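Local atomic coordinates of extracellular solute-binding protein, family 5 (Chelativorans sp., PDB entry 6WM6), a protein that binds EDTA and other aminopolycarboxylates in the periplasm, probably delivering them to an ABC transporter. Residues 328-334 against 371-376; 539-544 against 558-562; 130-135 against 163-169; 146-151 against 202-207. All coordinates share one frame; numbering follows the deposited sequence.

From the N terminus, helix 131-141 opens contact 3 and the disulfide loop behind it, 146-151, opens contact 4. Contact 3 closes when strand 160-165 turns back at 166-169 against the start of that helix, and contact 4 closes later, at helix 202-212; their segments alternate, so the two cross, with centres about 20 Å apart. Contact 1 follows in series: 328-334 and 371-376 join the break between two helices to the loop that leads into helix 377-386, on the far side of the chain's centre from contacts 3 and 4. Contact 2 comes last, pairing 539-544 with 558-562 in a short two-stranded antiparallel sheet beside strand 49-54 near the C terminus.

Contact 1 of 4, residues 328-334 against 371-376; sequences LTAIDAG and GYGTGD
The type II beta turn from Gly371 to Thr374 docks on the break between helices 321-330 and 333-340, where its third residue, Gly373, is held at both ends. Gly373 N gives a nearly straight bond (172°) to Leu328 O at 2.8 Å, and Gly373 O accepts from Ala333 N at 2.9 Å. Phi at Gly373 (78°) suits that position. Packing is tight where the loop's glycines press on the break: Gly373 CA lies 3.0 Å from Ile331 O and Gly375 CA 3.4 Å from Ala330 O. On the buried, well-packed side, Leu328 (CG beside the backbone N, chi1 -62°) lays CD1 over one face of the Tyr372 ring in a CH-pi contact, 4.1 Å from the centroid. Phe525 of strand 524-537 packs on both side chains, and Tyr372 OH bonds to Met519 O. Thr329 O receives Asp376 N at 3.1 Å, and Ile331 O receives Gly375 N at 3.0 Å. The outer side is looser: Thr374 is exposed with its CB pointing away, and Asp332 and Asp376, partly buried, bond outside the pair as N-caps, to Asp335 N and Lys379 N. Solvent enters as a water accepting from Gly334 N and donating to Gly373 O at 2.8 Å.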
loop_
_atom_site.group_PDB
_atom_site.type_symbol
_atom_site.label_atom_id
_atom_site.label_comp_id
_atom_site.label_asym_id
_atom_site.label_seq_id
_atom_site.Cartn_x
_atom_site.Cartn_y
_atom_site.Cartn_z
ATOM N N LEU A 328 -1.503 15.378 -21.248
ATOM C CA LEU A 328 -2.218 14.132 -20.966
ATOM C C LEU A 328 -2.946 13.610 -22.197
ATOM O O LEU A 328 -3.044 12.391 -22.387
ATOM C CB LEU A 328 -3.193 14.308 -19.812
ATOM C CG LEU A 328 -2.578 14.676 -18.454
ATOM C CD1 LEU A 328 -3.637 14.590 -17.375
ATOM C CD2 LEU A 328 -1.383 13.811 -18.165
ATOM N N THR A 329 -3.427 14.504 -23.061
ATOM C CA THR A 329 -4.120 14.088 -24.276
ATOM C C THR A 329 -3.153 13.474 -25.282
ATOM O O THR A 329 -3.503 12.506 -25.973
ATOM C CB THR A 329 -4.839 15.301 -24.854
ATOM O OG1 THR A 329 -5.816 15.769 -23.921
ATOM C CG2 THR A 329 -5.557 14.978 -26.173
ATOM N N ALA A 330 -1.935 14.003 -25.368
ATOM C CA ALA A 330 -0.936 13.478 -26.285
ATOM C C ALA A 330 -0.383 12.129 -25.847
ATOM O O ALA A 330 0.047 11.324 -26.690
ATOM C CB ALA A 330 0.209 14.482 -26.403
ATOM N N ILE A 331 -0.353 11.850 -24.544
ATOM C CA ILE A 331 0.137 10.552 -24.085
ATOM C C ILE A 331 -0.747 9.456 -24.654
ATOM O O ILE A 331 -1.980 9.533 -24.614
ATOM C CB ILE A 331 0.198 10.534 -22.549
ATOM C CG1 ILE A 331 1.326 11.426 -22.079
ATOM C CG2 ILE A 331 0.345 9.115 -22.029
ATOM C CD1 ILE A 331 1.356 11.655 -20.574
ATOM N N ASP A 332 -0.111 8.406 -25.188
ATOM C CA ASP A 332 -0.819 7.256 -25.762
ATOM C C ASP A 332 -0.768 6.131 -24.741
ATOM O O ASP A 332 0.221 5.397 -24.664
ATOM C CB ASP A 332 -0.142 6.846 -27.069
ATOM C CG ASP A 332 -0.893 5.756 -27.820
ATOM O OD1 ASP A 332 -1.654 4.990 -27.196
ATOM O OD2 ASP A 332 -0.697 5.667 -29.051
ATOM N N ALA A 333 -1.831 6.001 -23.940
ATOM C CA ALA A 333 -1.833 5.010 -22.867
ATOM C C ALA A 333 -1.885 3.593 -23.411
ATOM O O ALA A 333 -1.314 2.684 -22.795
ATOM C CB ALA A 333 -3.006 5.258 -21.912
ATOM N N GLY A 334 -2.540 3.388 -24.548
ATOM C CA GLY A 334 -2.529 2.066 -25.168
ATOM C C GLY A 334 -1.127 1.630 -25.521
ATOM O O GLY A 334 -0.724 0.502 -25.247
ATOM N N GLY A 371 -10.440 12.443 -22.845
ATOM C CA GLY A 371 -9.460 12.400 -23.907
ATOM C C GLY A 371 -8.048 12.179 -23.445
ATOM O O GLY A 371 -7.130 12.125 -24.278
ATOM N N TYR A 372 -7.822 12.061 -22.142
ATOM C CA TYR A 372 -6.473 11.820 -21.663
ATOM C C TYR A 372 -6.046 10.409 -22.050
ATOM O O TYR A 372 -6.836 9.458 -21.982
ATOM C CB TYR A 372 -6.385 11.961 -20.145
ATOM C CG TYR A 372 -6.920 13.236 -19.516
ATOM C CD1 TYR A 372 -7.092 14.417 -20.243
ATOM C CD2 TYR A 372 -7.251 13.254 -18.172
ATOM C CE1 TYR A 372 -7.598 15.559 -19.633
ATOM C CE2 TYR A 372 -7.746 14.374 -17.560
ATOM C CZ TYR A 372 -7.914 15.528 -18.288
ATOM O OH TYR A 372 -8.450 16.639 -17.660
ATOM N N GLY A 373 -4.792 10.259 -22.436
ATOM C CA GLY A 373 -4.262 8.942 -22.772
ATOM C C GLY A 373 -4.656 8.428 -24.139
ATOM O O GLY A 373 -4.362 7.273 -24.453
ATOM N N THR A 374 -5.294 9.245 -24.970
ATOM C CA THR A 374 -5.776 8.797 -26.279
ATOM C C THR A 374 -4.742 8.957 -27.385
ATOM O O THR A 374 -5.011 8.556 -28.528
ATOM C CB THR A 374 -7.079 9.507 -26.664
ATOM O OG1 THR A 374 -6.871 10.923 -26.763
ATOM C CG2 THR A 374 -8.175 9.217 -25.658
ATOM N N GLY A 375 -3.577 9.527 -27.101
ATOM C CA GLY A 375 -2.544 9.670 -28.110
ATOM C C GLY A 375 -2.918 10.637 -29.206
ATOM O O GLY A 375 -2.456 10.481 -30.347
ATOM N N ASP A 376 -3.731 11.634 -28.899
ATOM C CA ASP A 376 -4.370 12.484 -29.909
ATOM C C ASP A 376 -3.595 13.794 -30.005
ATOM O O ASP A 376 -3.927 14.788 -29.349
ATOM C CB ASP A 376 -5.830 12.715 -29.528
ATOM C CG ASP A 376 -6.636 13.338 -30.650
ATOM O OD1 ASP A 376 -6.029 13.900 -31.603
ATOM O OD2 ASP A 376 -7.878 13.269 -30.567
HETATM O O HOH W 1 -4.612 4.939 -26.042
#

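Contact 2 of 4, residues 539-544 against 558-562; sequences AILNLR and EWGLA
Asn542 ND2 is gripped by two carbonyls: it donates to Glu558 O at 2.9 Å, in its amide plane, and to Gly42 O outside the pair. Next to it runs a short antiparallel ladder. Leu541 and Gly560 form a hydrogen-bonded pair in which Leu541 N meets Gly560 O at 2.8 Å, whereas the return bond from Gly560 N to Leu541 O is weak at 3.4 Å. Ala562 N to Ala539 O, 2.8 Å, adds a further rung. Between them the non-hydrogen-bonded pair Ile540 and Leu561 meets through CG1 and CD2 at 3.9 Å. Leu543 has CG anti to its backbone N (chi1 172°), which carries CD1 over one face of the Trp559 indole, 3.6 Å from CZ2. The charged end is looser: Arg544 NH1 and Glu558 OE1 stand 4.3 Å apart, beyond a salt bridge. One water links Arg544 NH2 to Glu558 OE1, the water on NH1 is weakly bound, and Arg544 NE bonds Val39 O; Glu558 OE1 also bonds Asn555. A separate water accepts from Arg544 N at 2.8 Å and is a longer second acceptor for Trp559 NE1, whose main partner is Asn555 OD1. Ile540 and Trp559 pack on strand 49-54, while Leu543 touches strands 274-275 and 524-537.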
loop_
_atom_site.group_PDB
_atom_site.type_symbol
_atom_site.label_atom_id
_atom_site.label_comp_id
_atom_site.label_asym_id
_atom_site.label_seq_id
_atom_site.Cartn_x
_atom_site.Cartn_y
_atom_site.Cartn_z
ATOM N N ALA A 539 7.407 -26.530 -2.058
ATOM C CA ALA A 539 7.198 -27.269 -0.826
ATOM C C ALA A 539 6.432 -26.484 0.221
ATOM O O ALA A 539 5.880 -27.082 1.148
ATOM C CB ALA A 539 8.547 -27.693 -0.230
ATOM N N ILE A 540 6.431 -25.162 0.139
ATOM C CA ILE A 540 5.740 -24.340 1.130
ATOM C C ILE A 540 4.257 -24.256 0.787
ATOM O O ILE A 540 3.896 -23.780 -0.295
ATOM C CB ILE A 540 6.355 -22.939 1.215
ATOM C CG1 ILE A 540 7.854 -23.005 1.490
ATOM C CG2 ILE A 540 5.663 -22.158 2.332
ATOM C CD1 ILE A 540 8.545 -21.686 1.186
ATOM N N LEU A 541 3.418 -24.689 1.710
ATOM C CA LEU A 541 1.970 -24.685 1.566
ATOM C C LEU A 541 1.362 -23.520 2.327
ATOM O O LEU A 541 1.911 -23.048 3.320
ATOM C CB LEU A 541 1.384 -25.985 2.115
ATOM C CG LEU A 541 1.893 -27.283 1.473
ATOM C CD1 LEU A 541 1.237 -28.486 2.150
ATOM C CD2 LEU A 541 1.660 -27.283 -0.018
ATOM N N ASN A 542 0.211 -23.067 1.843
ATOM C CA ASN A 542 -0.600 -21.967 2.366
ATOM C C ASN A 542 0.071 -20.630 2.182
ATOM O O ASN A 542 -0.353 -19.635 2.781
ATOM C CB ASN A 542 -1.062 -22.210 3.800
ATOM C CG ASN A 542 -1.869 -23.477 3.915
ATOM O OD1 ASN A 542 -2.748 -23.722 3.099
ATOM N ND2 ASN A 542 -1.539 -24.294 4.882
ATOM N N LEU A 543 1.090 -20.562 1.350
ATOM C CA LEU A 543 1.753 -19.326 0.967
ATOM C C LEU A 543 1.124 -18.842 -0.327
ATOM O O LEU A 543 1.190 -19.533 -1.366
ATOM C CB LEU A 543 3.250 -19.599 0.789
ATOM C CG LEU A 543 4.061 -18.439 0.203
ATOM C CD1 LEU A 543 4.073 -17.214 1.089
ATOM C CD2 LEU A 543 5.487 -18.933 -0.085
ATOM N N ARG A 544 0.541 -17.648 -0.276
ATOM C CA ARG A 544 -0.109 -17.143 -1.467
ATOM C C ARG A 544 0.030 -15.641 -1.520
ATOM O O ARG A 544 0.227 -14.959 -0.512
ATOM C CB ARG A 544 -1.577 -17.570 -1.534
ATOM C CG ARG A 544 -2.483 -16.930 -0.458
ATOM C CD ARG A 544 -3.920 -17.417 -0.577
ATOM N NE ARG A 544 -3.995 -18.849 -0.318
ATOM C CZ ARG A 544 -4.199 -19.410 0.857
ATOM N NH1 ARG A 544 -4.342 -18.683 1.942
ATOM N NH2 ARG A 544 -4.244 -20.735 0.945
ATOM N N GLU A 558 -0.435 -20.337 9.107
ATOM C CA GLU A 558 -0.796 -21.459 8.263
ATOM C C GLU A 558 0.361 -21.977 7.420
ATOM O O GLU A 558 0.238 -23.056 6.837
ATOM C CB GLU A 558 -1.965 -21.073 7.361
ATOM C CG GLU A 558 -3.244 -20.722 8.148
ATOM C CD GLU A 558 -4.260 -19.866 7.407
ATOM O OE1 GLU A 558 -4.193 -19.702 6.163
ATOM O OE2 GLU A 558 -5.166 -19.321 8.087
ATOM N N TRP A 559 1.458 -21.247 7.332
ATOM C CA TRP A 559 2.567 -21.645 6.473
ATOM C C TRP A 559 3.243 -22.897 7.010
ATOM O O TRP A 559 3.481 -23.039 8.214
ATOM C CB TRP A 559 3.627 -20.557 6.438
ATOM C CG TRP A 559 3.271 -19.276 5.733
ATOM C CD1 TRP A 559 2.051 -18.930 5.205
ATOM C CD2 TRP A 559 4.145 -18.186 5.481
ATOM N NE1 TRP A 559 2.129 -17.681 4.650
ATOM C CE2 TRP A 559 3.400 -17.194 4.811
ATOM C CE3 TRP A 559 5.485 -17.940 5.770
ATOM C CZ2 TRP A 559 3.957 -15.986 4.424
ATOM C CZ3 TRP A 559 6.049 -16.748 5.379
ATOM C CH2 TRP A 559 5.283 -15.776 4.702
ATOM N N GLY A 560 3.625 -23.787 6.110
ATOM C CA GLY A 560 4.384 -24.963 6.516
ATOM C C GLY A 560 4.875 -25.707 5.306
ATOM O O GLY A 560 4.461 -25.423 4.180
ATOM N N LEU A 561 5.728 -26.698 5.560
ATOM C CA LEU A 561 6.308 -27.499 4.494
ATOM C C LEU A 561 5.506 -28.777 4.286
ATOM O O LEU A 561 5.100 -29.437 5.243
ATOM C CB LEU A 561 7.756 -27.868 4.841
ATOM C CG LEU A 561 8.675 -26.651 4.888
ATOM C CD1 LEU A 561 10.002 -27.033 5.536
ATOM C CD2 LEU A 561 8.934 -26.106 3.509
ATOM N N ALA A 562 5.288 -29.120 3.023
ATOM C CA ALA A 562 4.599 -30.362 2.687
ATOM C C ALA A 562 5.368 -31.568 3.199
ATOM O O ALA A 562 6.598 -31.587 3.200
ATOM C CB ALA A 562 4.458 -30.461 1.163
HETATM O O HOH W 2 -4.743 -21.432 3.748
HETATM O O HOH W 3 0.399 -16.364 2.229
HETATM O O HOH W 4 -6.152 -18.230 4.647
#

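Contact 3 of 4, residues 130-135 against 163-169; sequences TGDDFI and LEQDETG
Gly131 and Gly169 join the N-terminal end of helix 131-141 to the type I turn, Asp166 to Gly169, that follows strand 160-165 in a beta hairpin. The helix and strand segments run almost antiparallel, at 170°. Among backbone groups, Gly131 N donates to Gly169 O at 2.9 Å. This bond uses an amide of the first helical turn, which has no acceptor within the helix itself.

The polar side-chain bonds come next. Thr130 and Asp133 form a capping box: Thr130 OG1 accepts from Asp132 N at 3.1 Å, and Asp133 OD2 accepts from Thr130 N at 3.1 Å. Asp133 is also held from outside, by Trp123 NE1 and Ala193 N. Across the contact, Gln165 has CG between its backbone N and carbonyl carbon (chi1 65°) and is extended beyond, so that its amide reaches the helix start. NE2 donates to Asp132 OD1 at 2.8 Å, on the anti side of the carboxylate, tilted out of its plane, with the two planes 83° apart. The other end of the amide, OE1, accepts from a water at 2.7 Å.

The apolar contacts lie farther along the helix. Leu163 packs on it with CD2 against the Phe134 backbone and CG beside Ile135; the Leu163 and Ile135 side chains slide past each other in opposite directions, Leu163 CG lying 4.0 Å from Ile135 CG1. Val172 of the partner strand 171-176 packs on both Leu163 and Phe134, continuing the apolar layer into the sheet. Ile135 CD1 lies above the amide plane of Gln165, 3.9 Å from NE2, and Leu163 CD2 rests 3.6 Å from Phe134 O.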
loop_
_atom_site.group_PDB
_atom_site.type_symbol
_atom_site.label_atom_id
_atom_site.label_comp_id
_atom_site.label_asym_id
_atom_site.label_seq_id
_atom_site.Cartn_x
_atom_site.Cartn_y
_atom_site.Cartn_z
ATOM N N THR A 130 -6.515 -7.357 26.179
ATOM C CA THR A 130 -7.695 -6.747 26.766
ATOM C C THR A 130 -7.932 -5.360 26.163
ATOM O O THR A 130 -7.176 -4.870 25.325
ATOM C CB THR A 130 -7.589 -6.557 28.292
ATOM O OG1 THR A 130 -6.565 -5.578 28.580
ATOM C CG2 THR A 130 -7.279 -7.869 29.013
ATOM N N GLY A 131 -8.981 -4.702 26.654
ATOM C CA GLY A 131 -9.222 -3.315 26.318
ATOM C C GLY A 131 -8.067 -2.382 26.630
ATOM O O GLY A 131 -7.959 -1.328 25.994
ATOM N N ASP A 132 -7.183 -2.749 27.567
ATOM C CA ASP A 132 -6.004 -1.920 27.808
ATOM C C ASP A 132 -5.215 -1.736 26.514
ATOM O O ASP A 132 -4.654 -0.669 26.236
ATOM C CB ASP A 132 -5.064 -2.566 28.824
ATOM C CG ASP A 132 -5.567 -2.510 30.242
ATOM O OD1 ASP A 132 -6.551 -1.802 30.544
ATOM O OD2 ASP A 132 -4.926 -3.186 31.090
ATOM N N ASP A 133 -5.150 -2.789 25.705
ATOM C CA ASP A 133 -4.398 -2.732 24.466
ATOM C C ASP A 133 -5.121 -1.900 23.408
ATOM O O ASP A 133 -4.479 -1.144 22.668
ATOM C CB ASP A 133 -4.122 -4.159 23.985
ATOM C CG ASP A 133 -3.382 -4.974 25.038
ATOM O OD1 ASP A 133 -2.350 -4.471 25.541
ATOM O OD2 ASP A 133 -3.849 -6.078 25.395
ATOM N N PHE A 134 -6.452 -2.016 23.322
ATOM C CA PHE A 134 -7.207 -1.145 22.425
ATOM C C PHE A 134 -7.037 0.314 22.844
ATOM O O PHE A 134 -6.813 1.180 21.998
ATOM C CB PHE A 134 -8.700 -1.527 22.425
ATOM C CG PHE A 134 -9.038 -2.724 21.567
ATOM C CD1 PHE A 134 -8.637 -3.998 21.931
ATOM C CD2 PHE A 134 -9.785 -2.566 20.413
ATOM C CE1 PHE A 134 -8.960 -5.096 21.135
ATOM C CE2 PHE A 134 -10.114 -3.656 19.611
ATOM C CZ PHE A 134 -9.697 -4.917 19.984
ATOM N N ILE A 135 -7.144 0.601 24.144
ATOM C CA ILE A 135 -7.075 1.977 24.624
ATOM C C ILE A 135 -5.699 2.573 24.374
ATOM O O ILE A 135 -5.587 3.724 23.920
ATOM C CB ILE A 135 -7.494 2.031 26.110
ATOM C CG1 ILE A 135 -8.999 1.782 26.199
ATOM C CG2 ILE A 135 -7.143 3.371 26.722
ATOM C CD1 ILE A 135 -9.495 1.472 27.595
ATOM N N LEU A 163 -13.571 5.349 24.529
ATOM C CA LEU A 163 -13.211 3.952 24.339
ATOM C C LEU A 163 -13.120 3.340 25.724
ATOM O O LEU A 163 -12.212 3.683 26.495
ATOM C CB LEU A 163 -11.895 3.831 23.578
ATOM C CG LEU A 163 -11.509 2.429 23.104
ATOM C CD1 LEU A 163 -12.551 1.845 22.202
ATOM C CD2 LEU A 163 -10.172 2.517 22.380
ATOM N N GLU A 164 -14.049 2.455 26.052
ATOM C CA GLU A 164 -14.190 1.939 27.409
ATOM C C GLU A 164 -14.215 0.422 27.376
ATOM O O GLU A 164 -14.483 -0.192 26.340
ATOM C CB GLU A 164 -15.466 2.476 28.071
ATOM C CG GLU A 164 -15.499 4.012 28.128
ATOM C CD GLU A 164 -16.721 4.578 28.834
ATOM O OE1 GLU A 164 -17.758 3.887 28.925
ATOM O OE2 GLU A 164 -16.641 5.736 29.303
ATOM N N GLN A 165 -13.896 -0.192 28.506
ATOM C CA GLN A 165 -13.910 -1.639 28.643
ATOM C C GLN A 165 -14.663 -2.035 29.898
ATOM O O GLN A 165 -14.788 -1.256 30.853
ATOM C CB GLN A 165 -12.503 -2.237 28.678
ATOM C CG GLN A 165 -11.683 -1.832 29.890
ATOM C CD GLN A 165 -10.250 -2.314 29.810
ATOM O OE1 GLN A 165 -9.977 -3.460 29.433
ATOM N NE2 GLN A 165 -9.315 -1.446 30.176
ATOM N N ASP A 166 -15.188 -3.255 29.882
ATOM C CA ASP A 166 -15.905 -3.804 31.023
ATOM C C ASP A 166 -14.913 -4.300 32.074
ATOM O O ASP A 166 -13.697 -4.233 31.900
ATOM C CB ASP A 166 -16.808 -4.955 30.578
ATOM C CG ASP A 166 -16.012 -6.198 30.261
ATOM O OD1 ASP A 166 -14.950 -6.079 29.600
ATOM O OD2 ASP A 166 -16.417 -7.302 30.697
ATOM N N GLU A 167 -15.444 -4.855 33.173
ATOM C CA GLU A 167 -14.580 -5.280 34.263
ATOM C C GLU A 167 -13.705 -6.467 33.893
ATOM O O GLU A 167 -12.614 -6.629 34.455
ATOM C CB GLU A 167 -15.426 -5.629 35.497
ATOM C CG GLU A 167 -14.610 -6.147 36.678
ATOM C CD GLU A 167 -13.510 -5.188 37.103
ATOM O OE1 GLU A 167 -13.804 -3.987 37.289
ATOM O OE2 GLU A 167 -12.352 -5.636 37.245
ATOM N N THR A 168 -14.147 -7.309 32.954
ATOM C CA THR A 168 -13.321 -8.447 32.561
ATOM C C THR A 168 -12.181 -8.040 31.645
ATOM O O THR A 168 -11.244 -8.823 31.464
ATOM C CB THR A 168 -14.144 -9.536 31.857
ATOM O OG1 THR A 168 -14.481 -9.103 30.530
ATOM C CG2 THR A 168 -15.402 -9.872 32.640
ATOM N N GLY A 169 -12.261 -6.851 31.038
ATOM C CA GLY A 169 -11.300 -6.431 30.047
ATOM C C GLY A 169 -11.554 -6.969 28.658
ATOM O O GLY A 169 -10.813 -6.610 27.732
HETATM O O HOH W 5 -8.454 -4.757 31.285
#

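Contact 4 of 4, residues 146-151 against 202-207; sequences CPECLI and IAESYN
Tyr206 of helix 202-212 lies along the disulfide loop 146-151, and its side chain meets that loop from CB to the hydroxyl. With CG anti to its backbone N (chi1 -179°), CB starts 3.9 Å from Cys149 SG. That sulfur also sits beside the ring at an oblique angle, a sulfur-aromatic contact. Farther out, CD2 meets Cys149 CB at 3.9 Å. Next, CE2 has Leu150 O at the ring edge, 4.0 Å off, and Ile151 CG2 nearby. At the tip, Tyr206 OH touches Ile151 CG2 at 3.6 Å while bonding to Thr64 OG1 and Gln141 NE2, so its polar end is satisfied outside the pair.

The disulfide between Cys146 and Cys149 spans the two ends of a type I turn. Its Cys146 SG lies 3.6 Å from Ala203 CB, and Cys146 CB touches Ile202 CG2, which places the bridge on the first turn of the helix.

Asn207 supplies the polar grip. Its amide is used at both ends: ND2 donates to Glu148 O at 2.9 Å, from above that carbonyl plane, and OD1 accepts from Leu150 N at 2.9 Å (168°) on a lone pair. Because one partner is an acceptor and the other a donor, the flip of the amide is determined. The side chain thus satisfies two backbone groups of a loop with no regular secondary structure, whose fold the covalent S-S link restrains further.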
loop_
_atom_site.group_PDB
_atom_site.type_symbol
_atom_site.label_atom_id
_atom_site.label_comp_id
_atom_site.label_asym_id
_atom_site.label_seq_id
_atom_site.Cartn_x
_atom_site.Cartn_y
_atom_site.Cartn_z
ATOM N N CYS A 146 -1.835 11.848 22.794
ATOM C CA CYS A 146 -0.379 11.739 22.648
ATOM C C CYS A 146 0.054 12.565 21.446
ATOM O O CYS A 146 0.446 12.023 20.407
ATOM C CB CYS A 146 0.059 10.278 22.469
ATOM S SG CYS A 146 1.876 10.063 22.174
ATOM N N PRO A 147 0.017 13.893 21.558
ATOM C CA PRO A 147 0.372 14.724 20.392
ATOM C C PRO A 147 1.805 14.527 19.922
ATOM O O PRO A 147 2.126 14.888 18.785
ATOM C CB PRO A 147 0.130 16.162 20.881
ATOM C CG PRO A 147 -0.630 16.031 22.172
ATOM C CD PRO A 147 -0.255 14.706 22.757
ATOM N N GLU A 148 2.677 13.964 20.761
ATOM C CA GLU A 148 4.066 13.745 20.400
ATOM C C GLU A 148 4.314 12.382 19.754
ATOM O O GLU A 148 5.436 12.123 19.301
ATOM C CB GLU A 148 4.946 13.878 21.655
ATOM C CG GLU A 148 4.785 15.208 22.384
ATOM C CD GLU A 148 5.290 16.387 21.574
ATOM O OE1 GLU A 148 5.994 16.165 20.565
ATOM O OE2 GLU A 148 4.980 17.540 21.948
ATOM N N CYS A 149 3.308 11.515 19.685
ATOM C CA CYS A 149 3.481 10.235 19.012
ATOM C C CYS A 149 3.672 10.476 17.520
ATOM O O CYS A 149 2.846 11.141 16.881
ATOM C CB CYS A 149 2.258 9.338 19.224
ATOM S SG CYS A 149 2.140 8.516 20.837
ATOM N N LEU A 150 4.742 9.915 16.956
ATOM C CA LEU A 150 5.118 10.173 15.570
ATOM C C LEU A 150 4.481 9.108 14.690
ATOM O O LEU A 150 5.120 8.160 14.240
ATOM C CB LEU A 150 6.632 10.168 15.429
ATOM C CG LEU A 150 7.358 11.141 16.369
ATOM C CD1 LEU A 150 8.824 10.762 16.486
ATOM C CD2 LEU A 150 7.202 12.574 15.882
ATOM N N ILE A 151 3.180 9.293 14.425
ATOM C CA ILE A 151 2.379 8.285 13.740
ATOM C C ILE A 151 2.415 8.508 12.237
ATOM O O ILE A 151 2.698 9.614 11.748
ATOM C CB ILE A 151 0.933 8.227 14.249
ATOM C CG1 ILE A 151 0.096 9.399 13.713
ATOM C CG2 ILE A 151 0.895 8.198 15.769
ATOM C CD1 ILE A 151 -1.379 9.302 14.074
ATOM N N ILE A 202 3.278 7.676 27.258
ATOM C CA ILE A 202 2.794 7.050 26.026
ATOM C C ILE A 202 3.684 7.416 24.847
ATOM O O ILE A 202 4.028 6.560 24.031
ATOM C CB ILE A 202 1.309 7.392 25.806
ATOM C CG1 ILE A 202 0.486 6.761 26.939
ATOM C CG2 ILE A 202 0.831 6.885 24.443
ATOM C CD1 ILE A 202 -0.999 6.679 26.681
ATOM N N ALA A 203 4.089 8.676 24.737
ATOM C CA ALA A 203 4.919 9.061 23.597
ATOM C C ALA A 203 6.264 8.363 23.641
ATOM O O ALA A 203 6.758 7.874 22.619
ATOM C CB ALA A 203 5.115 10.579 23.576
ATOM N N GLU A 204 6.884 8.316 24.820
ATOM C CA GLU A 204 8.168 7.643 24.961
ATOM C C GLU A 204 8.058 6.172 24.581
ATOM O O GLU A 204 8.898 5.644 23.846
ATOM C CB GLU A 204 8.648 7.803 26.413
ATOM C CG GLU A 204 9.844 6.953 26.821
ATOM C CD GLU A 204 11.137 7.389 26.163
ATOM O OE1 GLU A 204 12.052 6.544 26.040
ATOM O OE2 GLU A 204 11.241 8.570 25.769
ATOM N N SER A 205 7.023 5.490 25.072
ATOM C CA SER A 205 6.904 4.061 24.815
ATOM C C SER A 205 6.597 3.771 23.351
ATOM O O SER A 205 7.084 2.772 22.810
ATOM C CB SER A 205 5.854 3.437 25.735
ATOM O OG SER A 205 4.555 3.927 25.450
ATOM N N TYR A 206 5.818 4.630 22.699
ATOM C CA TYR A 206 5.482 4.442 21.294
ATOM C C TYR A 206 6.652 4.800 20.389
ATOM O O TYR A 206 6.992 4.042 19.451
ATOM C CB TYR A 206 4.248 5.282 20.971
ATOM C CG TYR A 206 3.763 5.165 19.549
ATOM C CD1 TYR A 206 2.886 4.154 19.174
ATOM C CD2 TYR A 206 4.185 6.064 18.571
ATOM C CE1 TYR A 206 2.421 4.057 17.860
ATOM C CE2 TYR A 206 3.732 5.966 17.274
ATOM C CZ TYR A 206 2.854 4.955 16.927
ATOM O OH TYR A 206 2.416 4.897 15.623
ATOM N N ASN A 207 7.275 5.950 20.643
ATOM C CA ASN A 207 8.340 6.442 19.785
ATOM C C ASN A 207 9.671 5.734 20.026
ATOM O O ASN A 207 10.501 5.683 19.112
ATOM C CB ASN A 207 8.550 7.949 20.013
ATOM C CG ASN A 207 7.397 8.793 19.530
ATOM O OD1 ASN A 207 6.653 8.420 18.626
ATOM N ND2 ASN A 207 7.250 9.972 20.115
#